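Local atomic coordinates of O-methyltransferase (PDB entry 4CE0), a protein that probably transfers a methyl group from S-adenosyl-L-methionine to the 4'-hydroxyl of the rhamnose of spinosyn during antibiotic biosynthesis, in a magnesium-dependent reaction. Residues L7-L12 with C90-A95; V15-I20 with A51-G56; L57-N62 with D240-Y245; V181-G186 with I210-F215. All blocks are in the same frame, centred on the assembly; numbering follows the deposited sequence.

Contact 1 (L7-L12 with C90-A95)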
# COMPACT_ATOMS: atom_id res chain seq x y z
N LEU A 7 -5.91 1.26 9.01
CA LEU A 7 -5.38 2.01 7.84
C LEU A 7 -4.46 1.14 6.98
O LEU A 7 -4.57 1.09 5.74
CB LEU A 7 -4.63 3.25 8.30
CG LEU A 7 -5.50 4.41 8.80
CD1 LEU A 7 -4.64 5.52 9.35
CD2 LEU A 7 -6.36 4.91 7.67
N TYR A 8 -3.55 0.46 7.67
CA TYR A 8 -2.66 -0.52 7.04
C TYR A 8 -3.43 -1.51 6.19
O TYR A 8 -3.18 -1.65 4.99
CB TYR A 8 -1.89 -1.25 8.12
CG TYR A 8 -1.02 -2.39 7.66
CD1 TYR A 8 -0.04 -2.21 6.67
CD2 TYR A 8 -1.16 -3.65 8.22
CE1 TYR A 8 0.78 -3.26 6.26
CE2 TYR A 8 -0.32 -4.72 7.82
CZ TYR A 8 0.64 -4.51 6.85
OH TYR A 8 1.43 -5.57 6.47
N LEU A 9 -4.39 -2.20 6.81
CA LEU A 9 -5.12 -3.25 6.11
C LEU A 9 -6.00 -2.72 4.96
O LEU A 9 -6.11 -3.35 3.90
CB LEU A 9 -5.97 -4.05 7.09
CG LEU A 9 -5.16 -4.78 8.15
CD1 LEU A 9 -6.08 -5.53 9.12
CD2 LEU A 9 -4.23 -5.77 7.51
N ASP A 10 -6.58 -1.55 5.15
CA ASP A 10 -7.36 -0.93 4.10
C ASP A 10 -6.48 -0.60 2.92
O ASP A 10 -6.81 -0.91 1.77
CB ASP A 10 -8.03 0.34 4.60
CG ASP A 10 -8.94 0.98 3.55
OD1 ASP A 10 -9.95 0.34 3.17
OD2 ASP A 10 -8.65 2.12 3.13
N LEU A 11 -5.32 0.02 3.18
CA LEU A 11 -4.38 0.27 2.08
C LEU A 11 -3.93 -1.03 1.39
O LEU A 11 -3.85 -1.10 0.14
CB LEU A 11 -3.19 1.11 2.54
CG LEU A 11 -2.08 1.32 1.51
CD1 LEU A 11 -2.55 2.06 0.28
CD2 LEU A 11 -0.89 2.06 2.22
N LEU A 12 -3.63 -2.04 2.19
CA LEU A 12 -3.15 -3.32 1.64
C LEU A 12 -4.12 -3.93 0.62
O LEU A 12 -3.68 -4.38 -0.45
CB LEU A 12 -2.85 -4.32 2.76
CG LEU A 12 -2.11 -5.60 2.37
CD1 LEU A 12 -0.83 -5.32 1.58
CD2 LEU A 12 -1.77 -6.40 3.59
N CYS A 90 -2.93 -14.93 0.46
CA CYS A 90 -2.08 -15.39 1.53
C CYS A 90 -1.26 -14.28 2.14
O CYS A 90 -1.05 -14.24 3.36
CB CYS A 90 -1.14 -16.46 1.00
SG CYS A 90 -1.99 -18.03 0.67
N ILE A 91 -0.74 -13.40 1.30
CA ILE A 91 -0.07 -12.19 1.82
C ILE A 91 -1.01 -11.44 2.77
O ILE A 91 -0.61 -11.03 3.87
CB ILE A 91 0.41 -11.28 0.69
CG1 ILE A 91 1.54 -11.97 -0.07
CG2 ILE A 91 0.95 -9.95 1.21
CD1 ILE A 91 1.81 -11.37 -1.41
N PHE A 92 -2.26 -11.28 2.35
CA PHE A 92 -3.23 -10.59 3.18
C PHE A 92 -3.45 -11.26 4.52
O PHE A 92 -3.41 -10.59 5.54
CB PHE A 92 -4.57 -10.42 2.47
CG PHE A 92 -5.52 -9.58 3.23
CD1 PHE A 92 -5.30 -8.20 3.34
CD2 PHE A 92 -6.61 -10.16 3.89
CE1 PHE A 92 -6.18 -7.42 4.06
CE2 PHE A 92 -7.49 -9.39 4.61
CZ PHE A 92 -7.28 -8.00 4.69
N MET A 93 -3.62 -12.58 4.54
CA MET A 93 -3.81 -13.26 5.82
C MET A 93 -2.59 -13.04 6.72
O MET A 93 -2.71 -12.82 7.92
CB MET A 93 -4.05 -14.76 5.63
CG MET A 93 -5.27 -15.06 4.85
SD MET A 93 -5.72 -16.80 4.91
CE MET A 93 -4.59 -17.42 3.70
N ARG A 94 -1.42 -13.10 6.13
CA ARG A 94 -0.20 -12.88 6.92
C ARG A 94 -0.18 -11.44 7.44
O ARG A 94 0.28 -11.16 8.56
CB ARG A 94 1.05 -13.16 6.09
CG ARG A 94 2.40 -12.77 6.77
CD ARG A 94 2.75 -13.58 7.99
NE ARG A 94 3.88 -13.02 8.76
CZ ARG A 94 3.76 -12.22 9.82
NH1 ARG A 94 2.56 -11.81 10.24
NH2 ARG A 94 4.83 -11.80 10.46
N ALA A 95 -0.73 -10.53 6.64
CA ALA A 95 -0.71 -9.12 7.05
C ALA A 95 -1.72 -8.87 8.18
O ALA A 95 -1.47 -8.05 9.07
CB ALA A 95 -0.99 -8.23 5.88

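Contact 2 (V15-I20 with A51-G56). With SAH (S-adenosyl-L-homocysteine), chain B.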
# COMPACT_ATOMS: atom_id res chain seq x y z
N VAL A 15 -3.80 -2.13 -2.52
CA VAL A 15 -2.54 -2.49 -3.17
C VAL A 15 -2.57 -3.90 -3.81
O VAL A 15 -2.16 -4.06 -4.94
CB VAL A 15 -1.37 -2.40 -2.18
CG1 VAL A 15 -0.06 -2.67 -2.89
CG2 VAL A 15 -1.39 -1.00 -1.52
N LEU A 16 -3.03 -4.90 -3.07
CA LEU A 16 -3.02 -6.28 -3.57
C LEU A 16 -3.90 -6.47 -4.81
O LEU A 16 -3.61 -7.32 -5.65
CB LEU A 16 -3.50 -7.22 -2.46
CG LEU A 16 -2.56 -7.40 -1.30
CD1 LEU A 16 -3.30 -8.03 -0.08
CD2 LEU A 16 -1.41 -8.25 -1.73
N THR A 17 -4.98 -5.71 -4.90
CA THR A 17 -5.84 -5.70 -6.09
C THR A 17 -5.37 -4.71 -7.16
O THR A 17 -5.99 -4.58 -8.21
CB THR A 17 -7.25 -5.28 -5.71
OG1 THR A 17 -7.14 -4.08 -4.95
CG2 THR A 17 -7.96 -6.36 -4.86
N ASN A 18 -4.29 -3.99 -6.87
CA ASN A 18 -3.76 -2.93 -7.72
C ASN A 18 -4.76 -1.87 -8.14
O ASN A 18 -4.80 -1.48 -9.31
CB ASN A 18 -3.11 -3.54 -8.95
CG ASN A 18 -2.18 -2.55 -9.68
OD1 ASN A 18 -1.60 -1.64 -9.08
ND2 ASN A 18 -2.06 -2.72 -10.98
N THR A 19 -5.55 -1.39 -7.20
CA THR A 19 -6.46 -0.27 -7.48
C THR A 19 -5.70 1.04 -7.43
O THR A 19 -6.21 2.05 -7.88
CB THR A 19 -7.64 -0.16 -6.49
OG1 THR A 19 -7.16 0.25 -5.20
CG2 THR A 19 -8.36 -1.48 -6.36
N ILE A 20 -4.48 1.02 -6.89
CA ILE A 20 -3.65 2.22 -6.84
C ILE A 20 -3.12 2.59 -8.23
O ILE A 20 -3.16 3.76 -8.60
CB ILE A 20 -2.43 2.08 -5.90
CG1 ILE A 20 -2.82 1.62 -4.50
CG2 ILE A 20 -1.70 3.39 -5.77
CD1 ILE A 20 -3.77 2.55 -3.77
N ALA A 51 -1.65 -7.26 -10.56
CA ALA A 51 -2.12 -7.45 -9.16
C ALA A 51 -1.75 -8.82 -8.57
O ALA A 51 -1.70 -9.80 -9.29
CB ALA A 51 -3.61 -7.26 -9.04
N HIS A 52 -1.54 -8.87 -7.26
CA HIS A 52 -1.08 -10.09 -6.59
C HIS A 52 -2.21 -11.01 -6.17
O HIS A 52 -1.98 -12.17 -5.78
CB HIS A 52 -0.21 -9.73 -5.40
CG HIS A 52 1.13 -9.20 -5.79
ND1 HIS A 52 1.81 -8.25 -5.05
CD2 HIS A 52 1.91 -9.45 -6.87
CE1 HIS A 52 2.96 -7.97 -5.63
NE2 HIS A 52 3.04 -8.68 -6.75
N THR A 53 -3.43 -10.51 -6.25
CA THR A 53 -4.60 -11.36 -6.13
C THR A 53 -5.64 -11.00 -7.17
O THR A 53 -5.72 -9.84 -7.59
CB THR A 53 -5.26 -11.25 -4.72
OG1 THR A 53 -6.30 -12.23 -4.62
CG2 THR A 53 -5.86 -9.87 -4.48
N MET A 54 -6.43 -12.00 -7.55
CA MET A 54 -7.49 -11.85 -8.51
C MET A 54 -8.86 -11.80 -7.82
O MET A 54 -9.89 -11.58 -8.48
CB MET A 54 -7.41 -12.97 -9.57
CG MET A 54 -7.89 -14.34 -9.11
SD MET A 54 -7.94 -15.55 -10.46
CE MET A 54 -6.21 -15.82 -10.85
N ILE A 55 -8.90 -11.95 -6.49
CA ILE A 55 -10.20 -12.10 -5.83
C ILE A 55 -11.02 -10.84 -5.60
O ILE A 55 -12.19 -10.95 -5.24
CB ILE A 55 -10.11 -12.92 -4.50
CG1 ILE A 55 -9.48 -12.10 -3.39
CG2 ILE A 55 -9.40 -14.22 -4.75
CD1 ILE A 55 -9.50 -12.77 -1.99
N GLY A 56 -10.43 -9.65 -5.76
CA GLY A 56 -11.16 -8.41 -5.61
C GLY A 56 -11.33 -7.99 -4.16
O GLY A 56 -11.05 -8.78 -3.25
N SAH B . -5.56 -14.77 -6.83
CA SAH B . -6.17 -16.08 -6.55
CB SAH B . -5.49 -17.29 -7.13
CG SAH B . -6.04 -18.71 -7.20
SD SAH B . -5.82 -19.19 -8.94
C SAH B . -5.98 -16.06 -5.08
O SAH B . -6.11 -17.15 -4.53
OXT SAH B . -5.71 -14.77 -4.69
C5' SAH B . -5.83 -21.01 -8.83
C4' SAH B . -4.55 -21.62 -8.23
O4' SAH B . -4.78 -22.96 -7.84
C3' SAH B . -3.36 -21.67 -9.19
O3' SAH B . -2.29 -20.98 -8.58
C2' SAH B . -3.03 -23.16 -9.42
O2' SAH B . -1.65 -23.53 -9.61
C1' SAH B . -3.66 -23.79 -8.17
N9 SAH B . -4.16 -25.18 -8.30
C8 SAH B . -5.37 -25.55 -8.84
N7 SAH B . -5.48 -26.88 -8.71
C5 SAH B . -4.39 -27.36 -8.07
C6 SAH B . -3.98 -28.64 -7.69
N6 SAH B . -4.74 -29.71 -7.93
N1 SAH B . -2.77 -28.82 -7.06
C2 SAH B . -1.96 -27.74 -6.77
N3 SAH B . -2.36 -26.49 -7.18
C4 SAH B . -3.56 -26.29 -7.78

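Contact 3 (L57-N62 with D240-Y245)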
# COMPACT_ATOMS: atom_id res chain seq x y z
N LEU A 57 -11.84 -6.77 -3.95
CA LEU A 57 -11.92 -6.16 -2.64
C LEU A 57 -12.99 -6.79 -1.75
O LEU A 57 -12.84 -6.84 -0.53
CB LEU A 57 -12.21 -4.66 -2.77
CG LEU A 57 -11.18 -3.69 -3.38
CD1 LEU A 57 -11.74 -2.23 -3.38
CD2 LEU A 57 -9.84 -3.73 -2.65
N GLU A 58 -14.11 -7.19 -2.34
CA GLU A 58 -15.23 -7.77 -1.59
C GLU A 58 -14.81 -9.09 -0.96
O GLU A 58 -15.11 -9.39 0.21
CB GLU A 58 -16.45 -7.99 -2.49
CG GLU A 58 -17.49 -6.90 -2.35
CD GLU A 58 -18.56 -6.93 -3.44
OE1 GLU A 58 -18.28 -7.41 -4.57
OE2 GLU A 58 -19.68 -6.45 -3.17
N ARG A 59 -14.09 -9.89 -1.72
CA ARG A 59 -13.65 -11.17 -1.16
C ARG A 59 -12.45 -11.00 -0.18
O ARG A 59 -12.29 -11.77 0.76
CB ARG A 59 -13.41 -12.18 -2.27
CG ARG A 59 -14.68 -12.36 -3.13
CD ARG A 59 -14.85 -13.76 -3.66
NE ARG A 59 -13.86 -14.15 -4.66
CZ ARG A 59 -13.94 -13.83 -5.95
NH1 ARG A 59 -14.93 -13.07 -6.41
NH2 ARG A 59 -13.02 -14.27 -6.78
N LEU A 60 -11.64 -9.97 -0.37
CA LEU A 60 -10.58 -9.69 0.59
C LEU A 60 -11.22 -9.19 1.89
O LEU A 60 -10.72 -9.48 2.98
CB LEU A 60 -9.59 -8.65 0.04
CG LEU A 60 -8.46 -9.11 -0.86
CD1 LEU A 60 -7.78 -7.88 -1.41
CD2 LEU A 60 -7.45 -10.01 -0.13
N ASP A 61 -12.35 -8.47 1.78
CA ASP A 61 -13.05 -8.01 2.99
C ASP A 61 -13.62 -9.21 3.73
O ASP A 61 -13.67 -9.26 4.97
CB ASP A 61 -14.21 -7.06 2.68
CG ASP A 61 -13.76 -5.70 2.15
OD1 ASP A 61 -12.57 -5.33 2.26
OD2 ASP A 61 -14.63 -4.98 1.61
N ASN A 62 -14.12 -10.17 2.99
CA ASN A 62 -14.62 -11.37 3.64
C ASN A 62 -13.48 -12.07 4.37
O ASN A 62 -13.61 -12.54 5.53
CB ASN A 62 -15.29 -12.30 2.62
CG ASN A 62 -15.48 -13.71 3.16
OD1 ASN A 62 -14.66 -14.59 2.92
ND2 ASN A 62 -16.55 -13.90 3.91
N ASP A 240 -20.44 -12.59 -2.44
CA ASP A 240 -20.58 -11.59 -3.48
C ASP A 240 -21.17 -12.18 -4.78
O ASP A 240 -20.93 -11.64 -5.85
CB ASP A 240 -19.19 -10.97 -3.77
CG ASP A 240 -18.22 -11.97 -4.41
OD1 ASP A 240 -18.47 -13.19 -4.34
OD2 ASP A 240 -17.22 -11.53 -5.01
N GLY A 241 -21.91 -13.28 -4.67
CA GLY A 241 -22.47 -13.95 -5.84
C GLY A 241 -21.47 -14.81 -6.59
O GLY A 241 -21.79 -15.38 -7.63
N THR A 242 -20.25 -14.88 -6.06
CA THR A 242 -19.18 -15.71 -6.61
C THR A 242 -18.65 -16.66 -5.53
O THR A 242 -18.75 -17.86 -5.64
CB THR A 242 -18.02 -14.83 -7.13
OG1 THR A 242 -18.48 -14.08 -8.25
CG2 THR A 242 -16.81 -15.69 -7.54
N GLY A 243 -18.10 -16.07 -4.48
CA GLY A 243 -17.58 -16.79 -3.35
C GLY A 243 -18.65 -17.04 -2.32
O GLY A 243 -19.68 -16.35 -2.26
N ALA A 244 -18.41 -18.04 -1.50
CA ALA A 244 -19.31 -18.35 -0.42
C ALA A 244 -18.50 -18.92 0.71
O ALA A 244 -17.37 -19.32 0.50
CB ALA A 244 -20.36 -19.37 -0.90
N TYR A 245 -19.08 -18.97 1.90
CA TYR A 245 -18.35 -19.55 3.01
C TYR A 245 -19.30 -20.10 4.05
O TYR A 245 -20.52 -19.81 4.04
CB TYR A 245 -17.44 -18.48 3.63
CG TYR A 245 -18.18 -17.44 4.42
CD1 TYR A 245 -18.76 -16.33 3.78
CD2 TYR A 245 -18.31 -17.54 5.79
CE1 TYR A 245 -19.44 -15.34 4.49
CE2 TYR A 245 -18.99 -16.57 6.53
CZ TYR A 245 -19.55 -15.47 5.88
OH TYR A 245 -20.21 -14.51 6.62

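Contact 4 (V181-G186 with I210-F215). With MG (magnesium ion), chain C; SAH (S-adenosyl-L-homocysteine), chain B.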
# COMPACT_ATOMS: atom_id res chain seq x y z
N VAL A 181 -8.74 -21.20 9.62
CA VAL A 181 -9.32 -20.72 8.36
C VAL A 181 -8.80 -21.57 7.21
O VAL A 181 -7.63 -21.82 7.09
CB VAL A 181 -8.99 -19.20 8.10
CG1 VAL A 181 -9.42 -18.76 6.70
CG2 VAL A 181 -9.57 -18.32 9.17
N LEU A 182 -9.70 -21.98 6.33
CA LEU A 182 -9.34 -22.82 5.20
C LEU A 182 -9.95 -22.17 3.98
O LEU A 182 -11.18 -22.10 3.86
CB LEU A 182 -9.87 -24.26 5.39
CG LEU A 182 -9.83 -25.19 4.16
CD1 LEU A 182 -8.38 -25.36 3.69
CD2 LEU A 182 -10.51 -26.56 4.44
N ARG A 183 -9.09 -21.63 3.11
CA ARG A 183 -9.55 -20.94 1.91
C ARG A 183 -9.28 -21.80 0.68
O ARG A 183 -8.16 -22.23 0.45
CB ARG A 183 -8.91 -19.56 1.79
CG ARG A 183 -9.53 -18.71 0.69
CD ARG A 183 -8.98 -17.27 0.63
NE ARG A 183 -10.05 -16.51 0.04
CZ ARG A 183 -10.29 -16.42 -1.26
NH1 ARG A 183 -9.43 -16.92 -2.16
NH2 ARG A 183 -11.38 -15.77 -1.65
N LEU A 184 -10.34 -22.10 -0.08
CA LEU A 184 -10.25 -22.94 -1.29
C LEU A 184 -10.39 -22.06 -2.51
O LEU A 184 -11.40 -21.36 -2.68
CB LEU A 184 -11.32 -24.01 -1.31
CG LEU A 184 -11.06 -25.31 -0.57
CD1 LEU A 184 -10.87 -25.09 0.90
CD2 LEU A 184 -12.23 -26.22 -0.82
N ASP A 185 -9.36 -22.06 -3.32
CA ASP A 185 -9.39 -21.27 -4.53
C ASP A 185 -8.68 -22.04 -5.62
O ASP A 185 -7.86 -21.50 -6.34
CB ASP A 185 -8.76 -19.89 -4.29
CG ASP A 185 -9.25 -18.83 -5.28
OD1 ASP A 185 -9.95 -19.21 -6.27
OD2 ASP A 185 -8.95 -17.62 -5.07
N GLY A 186 -8.94 -23.34 -5.66
CA GLY A 186 -8.69 -24.14 -6.85
C GLY A 186 -10.05 -24.25 -7.51
O GLY A 186 -11.05 -24.55 -6.85
N ILE A 210 -13.87 -21.07 3.39
CA ILE A 210 -14.14 -20.09 2.37
C ILE A 210 -14.00 -20.73 0.99
O ILE A 210 -12.98 -21.35 0.66
CB ILE A 210 -13.21 -18.89 2.52
CG1 ILE A 210 -13.47 -18.17 3.84
CG2 ILE A 210 -13.41 -17.91 1.38
CD1 ILE A 210 -12.44 -17.14 4.16
N ILE A 211 -15.04 -20.62 0.18
CA ILE A 211 -15.06 -21.23 -1.16
C ILE A 211 -15.04 -20.09 -2.18
O ILE A 211 -16.05 -19.41 -2.37
CB ILE A 211 -16.30 -22.08 -1.38
CG1 ILE A 211 -16.54 -23.05 -0.23
CG2 ILE A 211 -16.18 -22.83 -2.70
CD1 ILE A 211 -15.55 -24.19 -0.14
N ASP A 212 -13.92 -19.87 -2.84
CA ASP A 212 -13.79 -18.64 -3.58
C ASP A 212 -14.71 -18.61 -4.81
O ASP A 212 -15.14 -17.54 -5.21
CB ASP A 212 -12.33 -18.38 -4.00
CG ASP A 212 -12.13 -17.00 -4.58
OD1 ASP A 212 -12.12 -16.02 -3.80
OD2 ASP A 212 -12.01 -16.86 -5.83
N ASP A 213 -14.98 -19.78 -5.39
CA ASP A 213 -15.78 -19.90 -6.61
C ASP A 213 -16.93 -20.87 -6.43
O ASP A 213 -17.19 -21.72 -7.30
CB ASP A 213 -14.91 -20.39 -7.77
CG ASP A 213 -13.90 -19.36 -8.19
OD1 ASP A 213 -14.26 -18.46 -8.97
OD2 ASP A 213 -12.76 -19.44 -7.70
N TYR A 214 -17.65 -20.72 -5.34
CA TYR A 214 -18.77 -21.60 -5.05
C TYR A 214 -19.79 -21.70 -6.18
O TYR A 214 -20.53 -22.67 -6.25
CB TYR A 214 -19.52 -21.11 -3.81
CG TYR A 214 -20.69 -21.99 -3.47
CD1 TYR A 214 -20.55 -23.36 -3.31
CD2 TYR A 214 -21.95 -21.45 -3.31
CE1 TYR A 214 -21.66 -24.17 -3.00
CE2 TYR A 214 -23.07 -22.23 -3.00
CZ TYR A 214 -22.91 -23.60 -2.84
OH TYR A 214 -23.99 -24.37 -2.52
N PHE A 215 -19.84 -20.71 -7.07
CA PHE A 215 -20.94 -20.70 -8.06
C PHE A 215 -20.49 -21.22 -9.38
O PHE A 215 -21.28 -21.38 -10.31
CB PHE A 215 -21.60 -19.34 -8.11
CG PHE A 215 -22.07 -18.90 -6.76
CD1 PHE A 215 -22.98 -19.66 -6.05
CD2 PHE A 215 -21.53 -17.81 -6.15
CE1 PHE A 215 -23.36 -19.28 -4.79
CE2 PHE A 215 -21.91 -17.41 -4.88
CZ PHE A 215 -22.81 -18.14 -4.20
MG MG C . -11.29 -18.03 -7.26
N SAH B . -5.56 -14.77 -6.83
CA SAH B . -6.17 -16.08 -6.55
CB SAH B . -5.49 -17.29 -7.13
CG SAH B . -6.04 -18.71 -7.20
SD SAH B . -5.82 -19.19 -8.94
C SAH B . -5.98 -16.06 -5.08
O SAH B . -6.11 -17.15 -4.53
OXT SAH B . -5.71 -14.77 -4.69
C5' SAH B . -5.83 -21.01 -8.83
C4' SAH B . -4.55 -21.62 -8.23
O4' SAH B . -4.78 -22.96 -7.84
C3' SAH B . -3.36 -21.67 -9.19
O3' SAH B . -2.29 -20.98 -8.58
C2' SAH B . -3.03 -23.16 -9.42
O2' SAH B . -1.65 -23.53 -9.61
C1' SAH B . -3.66 -23.79 -8.17
N9 SAH B . -4.16 -25.18 -8.30
C8 SAH B . -5.37 -25.55 -8.84
N7 SAH B . -5.48 -26.88 -8.71
C5 SAH B . -4.39 -27.36 -8.07
C6 SAH B . -3.98 -28.64 -7.69
N6 SAH B . -4.74 -29.71 -7.93
N1 SAH B . -2.77 -28.82 -7.06
C2 SAH B . -1.96 -27.74 -6.77
N3 SAH B . -2.36 -26.49 -7.18
C4 SAH B . -3.56 -26.29 -7.78
O HOH W 1 -13.34 -22.51 -4.66
O HOH W 2 -9.79 -16.53 -7.75
O HOH W 3 -12.26 -16.71 -8.85
O HOH W 4 -10.51 -18.80 -9.03

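Contact 1 (L7-L12 with C90-A95)
Two antiparallel helices of the methyltransferase meet here: the N-terminal helix, through Tyr8, Leu9 and Leu12, lies against Phe92 and Ala95 of helix 88-100. The axes of the two short segments run 10.9 Å apart at 176°, close to exactly antiparallel. That spacing is generous for helices, and long side chains on 7-12 bridge it. Ala95, with nothing beyond CB, is the residue they converge on. Tyr8 reaches it with the far end of its ring: CG is anti to the backbone N (chi1 175°), which swings the phenol across so that OH stands 3.6 Å from Ala95 CB. The carbonyl oxygen of Ala95 lies at the edge of the same ring, 3.7 Å from Tyr8 CE2. Leu9 comes in with one branch, its CD2 lying 3.9 Å from Ala95 O. Leu12 offers CD2 to Phe92 CD1 at 4.0 Å, neither squarely over the ring nor at its edge; its fit against Ala95 is too close in the model to be relied on. Phe92 in turn directs the CE1 side of its ring at the helix backbone, 4.1 Å from Leu9 O and near the ring plane. Leucine and phenylalanine suit a buried seam of this kind, where the contacts are apolar and the backbone polar groups are largely engaged within their own helices. Beyond the pair, Phe92 also packs on Leu60 and Gln64 of helix 56-73, Met93 faces strand 78-82 of the central sheet, and Leu7, Tyr8, Leu11 and Leu12 pack against the N-terminal helix of the second subunit.

Contact 2 (V15-I20 with A51-G56)
Leu16 O receives two backbone N-H groups from the facing loop. Thr53 N gives the better bond, 3.3 Å from Leu16 O with an angle of 152° at the hydrogen and the donor tilted from the carbonyl plane; His52 N is nearer, 3.0 Å from Leu16 O, but bent to 131° and weak. A carbonyl at the last turn of a helix lacks its usual i+4 partner, and the loop supplies donors in its place. Just beyond, Asn18 leaves the helix with positive phi in a Schellman motif, a conformation that asparagine tolerates better than most residues.

Van der Waals contacts flank these bonds. Ala51 CB is small enough to fit against the turn, 3.8 Å from Asn18 CB. The Leu16 side chain crosses that of His52 at about a right angle, with its CD2 4.1 Å from His52 CB, while the imidazole leads away to Tyr153. The Thr17 methyl, CG2, lies 3.8 Å from Gly56 C; its hydroxyl turns back to Lys13 O and Lys14 O.

The polar contacts on the other side of the loop belong to the cofactor-product pocket. Thr53 turns OG1 away from its backbone N (chi1 -173°), keeping its methyl for Leu16 and presenting its hydroxyl to S-adenosylhomocysteine, donating to the carboxylate OXT 2.6 Å from OG1. The same OG1 accepts from Ile55 N at 3.2 Å, a nearly straight capping bond ahead of helix 56-73. Met54 covers the homocysteine part, its CG 3.3 Å from the ligand N. Tyr21 of the second subunit bonds to Val15 O and His52 N.

Contact 3 (L57-N62 with D240-Y245)
Arg59 and Asp240 form the tight part of this contact, a salt bridge between helix 56-73 and the loop that leads into strand 244-247. Arg59 NH1 donates to Asp240 OD2 at 3.1 Å with an angle of 160°, the oxygen lying in the guanidinium plane and using its syn lone pair, although the two flat groups are turned 67° apart. The arginine chain, bent at chi2 and chi3, crosses the aspartate at about a right angle, with CG and CD close to the carboxylate. Over one face of the guanidinium sits the Thr242 methyl, with CG2 3.4 Å from Arg59 NH1. Asp240 OD1, the other oxygen, is held by the loop itself, accepting from Thr242 N at 3.0 Å and Gly243 N at 2.9 Å; the first of these closes an Asx turn. At Gly243 the backbone faces Arg59 CD so closely that glycine, without a side chain, suits the place.

Farther along the helix, Asn62 places its ND2 over a face of the Tyr245 ring, 3.3 Å from Tyr245 CE1, with amide and ring planes 48° apart. That ring also meets His237 edge-to-face.

Toward solvent the fit loosens. Exposed Glu58 merely skirts the loop, its OE1 3.8 Å from Asp240 CB, and its OE1 is 4.3 Å from Asp240 OD2, a proximity of like charges that Arg59 probably offsets.

Arg59 has a second acidic partner, since its NE pairs with the magnesium ligand Asp212. The Asx turn probably steadies Asp240, which in turn helps to position the guanidinium, a second-shell group of the metal site.

Contact 4 (V181-G186 with I210-F215)
Asp185 and Asp212 each carry CG anti to the backbone N (chi1 -156° and -171°), which brings their carboxylates together beyond the ends of two adjacent parallel strands; Asp213 has CG anti to its carbonyl carbon (chi1 -68°), a different torsion that still brings OD2 to the same ion. Magnesium sits where the three meet, bound by Asp185 OD1 at 2.0 Å, Asp212 OD2 at 2.0 Å and Asp213 OD2 at 2.1 Å. Three waters complete six ligands; one of them donates to Asp185 OD2 and another to Asp213 OD1.

The parallel pairing leads up to the site. Ile210 N bonds to Leu182 O, Leu184 N to Ile210 O, and Asp212 N to Leu184 O at 2.9 Å, the last bond holding the backbone of a metal ligand. On the face covered by helix 56-73, Ile210 packs its CG2 3.9 Å from Arg183 NE; on the other, Leu184 and Ile211 lie side by side, Leu184 CD2 4.0 Å from Ile211 CD1. Leucine and beta-branched isoleucine suit the covered core of a Rossmann-like methyltransferase.

Arg183, extended from CG to NE, rises from the face it shares with Ile210 and brings its guanidinium toward the acids. Its NH1 donates to Asp185 OD2 at 3.0 Å, in the guanidinium plane but from above that of the carboxylate; Asp185 OD2 is 2.9 Å from SAH O. A salt bridge to Asp212 is also likely, though its modelled length is doubtful, and Glu81 gives the arginine a further partner.

Three carboxylates so close would be expected to repel one another; the dication and the flanking arginine probably offset much of that repulsion.

Helix 56-73 and the loop leading to it touch or belong to all four contacts. Contacts 1 and 2 share helix 6-16, their centres 11 Å apart, and meet where Phe92 CB packs 3.7 Å from Leu16 CD1; both touch the second subunit. Contact 2 reaches contact 4 through Ile55, whose CG2 lies 3.4 Å from Asp185 OD2, and both touch S-adenosylhomocysteine. Contacts 3 and 4, with centres 9 Å apart, are coupled by the Arg59 NE to Asp212 OD1 salt bridge of 2.7 Å and by neighbouring strands of one sheet. Contact 1 stands farther off, Phe92's side chain about 8 Å from the ligand.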